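Local coordinates for protein probable exosome complex exonuclease 1 (Archaeoglobus fulgidus, PDB 3M7N) that probably degrades RNA from the 3' end as the catalytic Rrp41 subunit of the archaeal exosome, and probably also adds heteromeric RNA tails, at residues Glu9-Val13 / Ala167-Val172. The protein carries 1 engineered substitution. Numbering follows the deposited sequence.
Sequences EKLIV and ADGQLV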
loop_
_atom_site.group_PDB
_atom_site.type_symbol
_atom_site.label_atom_id
_atom_site.label_comp_id
_atom_site.label_asym_id
_atom_site.label_seq_id
_atom_site.Cartn_x
_atom_site.Cartn_y
_atom_site.Cartn_z
ATOM N N GLU E 9 33.463 21.946 -25.811
ATOM C CA GLU E 9 34.431 23.036 -25.683
ATOM C C GLU E 9 33.851 24.385 -26.100
ATOM O O GLU E 9 34.098 25.400 -25.447
ATOM C CB GLU E 9 35.706 22.758 -26.490
ATOM N N LYS E 10 33.080 24.398 -27.183
ATOM C CA LYS E 10 32.548 25.656 -27.686
ATOM C C LYS E 10 31.075 25.903 -27.380
ATOM O O LYS E 10 30.766 26.764 -26.567
ATOM C CB LYS E 10 32.816 25.812 -29.175
ATOM C CG LYS E 10 32.715 27.249 -29.626
ATOM C CD LYS E 10 33.704 28.145 -28.888
ATOM C CE LYS E 10 33.643 29.563 -29.448
ATOM N NZ LYS E 10 34.626 30.468 -28.807
ATOM N N LEU E 11 30.176 25.161 -28.019
ATOM C CA LEU E 11 28.714 25.394 -27.898
ATOM C C LEU E 11 28.162 26.482 -28.823
ATOM O O LEU E 11 27.164 26.268 -29.508
ATOM C CB LEU E 11 28.246 25.659 -26.454
ATOM C CG LEU E 11 28.293 24.519 -25.434
ATOM C CD1 LEU E 11 27.649 24.939 -24.110
ATOM C CD2 LEU E 11 27.624 23.272 -25.969
ATOM N N ILE E 12 28.781 27.653 -28.829
ATOM C CA ILE E 12 28.401 28.664 -29.813
ATOM C C ILE E 12 29.580 29.094 -30.683
ATOM O O ILE E 12 30.603 29.547 -30.170
ATOM C CB ILE E 12 27.723 29.884 -29.173
ATOM C CG1 ILE E 12 26.455 29.452 -28.432
ATOM C CG2 ILE E 12 27.349 30.897 -30.250
ATOM C CD1 ILE E 12 25.679 30.598 -27.808
ATOM N N VAL E 13 29.435 28.929 -31.998
ATOM C CA VAL E 13 30.473 29.337 -32.950
ATOM C C VAL E 13 29.889 30.211 -34.055
ATOM O O VAL E 13 28.939 29.818 -34.729
ATOM C CB VAL E 13 31.176 28.130 -33.614
ATOM C CG1 VAL E 13 31.768 27.218 -32.570
ATOM C CG2 VAL E 13 30.203 27.362 -34.504
ATOM N N ALA E 167 24.286 29.508 -22.760
ATOM C CA ALA E 167 25.442 28.844 -23.343
ATOM C C ALA E 167 26.512 29.860 -23.733
ATOM O O ALA E 167 26.220 30.870 -24.377
ATOM C CB ALA E 167 25.015 28.019 -24.541
ATOM N N ASP E 168 27.748 29.598 -23.314
ATOM C CA ASP E 168 28.859 30.513 -23.573
ATOM C C ASP E 168 28.481 31.927 -23.220
ATOM O O ASP E 168 28.887 32.863 -23.897
ATOM C CB ASP E 168 29.260 30.489 -25.039
ATOM C CG ASP E 168 29.840 29.158 -25.464
ATOM O OD1 ASP E 168 29.851 28.897 -26.684
ATOM O OD2 ASP E 168 30.288 28.379 -24.595
ATOM N N GLY E 169 27.686 32.087 -22.173
ATOM C CA GLY E 169 27.335 33.410 -21.705
ATOM C C GLY E 169 26.122 33.960 -22.420
ATOM O O GLY E 169 25.647 35.043 -22.102
ATOM N N GLN E 170 25.613 33.215 -23.387
ATOM C CA GLN E 170 24.502 33.707 -24.192
ATOM C C GLN E 170 23.202 32.957 -23.902
ATOM O O GLN E 170 23.195 31.732 -23.815
ATOM C CB GLN E 170 24.856 33.599 -25.677
ATOM C CG GLN E 170 23.643 33.476 -26.601
ATOM C CD GLN E 170 23.199 34.810 -27.197
ATOM O OE1 GLN E 170 22.234 35.437 -26.728
ATOM N NE2 GLN E 170 23.903 35.247 -28.243
ATOM N N LEU E 171 22.113 33.702 -23.740
ATOM C CA LEU E 171 20.786 33.110 -23.602
ATOM C C LEU E 171 20.390 32.420 -24.904
ATOM O O LEU E 171 20.562 32.971 -25.997
ATOM C CB LEU E 171 19.742 34.169 -23.244
ATOM C CG LEU E 171 19.333 34.354 -21.779
ATOM C CD1 LEU E 171 20.408 33.914 -20.800
ATOM C CD2 LEU E 171 18.935 35.793 -21.524
ATOM N N VAL E 172 19.869 31.204 -24.804
ATOM C CA VAL E 172 19.379 30.545 -26.002
ATOM C C VAL E 172 17.992 30.006 -25.749
ATOM O O VAL E 172 17.660 29.644 -24.623
ATOM C CB VAL E 172 20.327 29.449 -26.472
ATOM C CG1 VAL E 172 21.693 30.052 -26.828
ATOM C CG2 VAL E 172 20.482 28.385 -25.397
#
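The backbone N of Ile12 donates a hydrogen bond to OD1 of Asp168, 2.7 Å away and bent to 141° at the hydrogen. The exact place of this carboxylate is doubtful, because the model sets it too close to the carbonyl of Lys10. The bond would tie the N-terminal arm of this RNase PH-family subunit to a beta hairpin of the second exoribonuclease domain. Asp168 sits in the type I' turn from Ala167 to Gln170, which links strands 158-167 and 170-173. Ala167 and Gln170 close the turn with backbone hydrogen bonds in both directions. Glu184 holds it from outside, accepting a hydrogen bond from Gly169 N and a weak one from Asp168 N.

Beyond the carboxylate the contact is mostly apolar. CG1 of Ile12 lies anti to its own carbonyl carbon (chi1 -60°), and the extended chain carries CD1 to the hairpin. There CD1 lies 3.5 Å from the carbonyl O of Ala167 and 4.1 Å from CG1 of Val172. The Ile12 chain runs roughly perpendicular to that of Gln170, and CD1 meets the CB and CG methylenes, with CG 3.7 Å away. Leu11 is buried, and its side chain also touches Leu18. No other subunit of the assembly touches either segment. The methyl of Ala167 is shared by both arm residues: its CB lies 4.1 Å from CD1 of Leu11 and 4.2 Å from CD1 of Ile12.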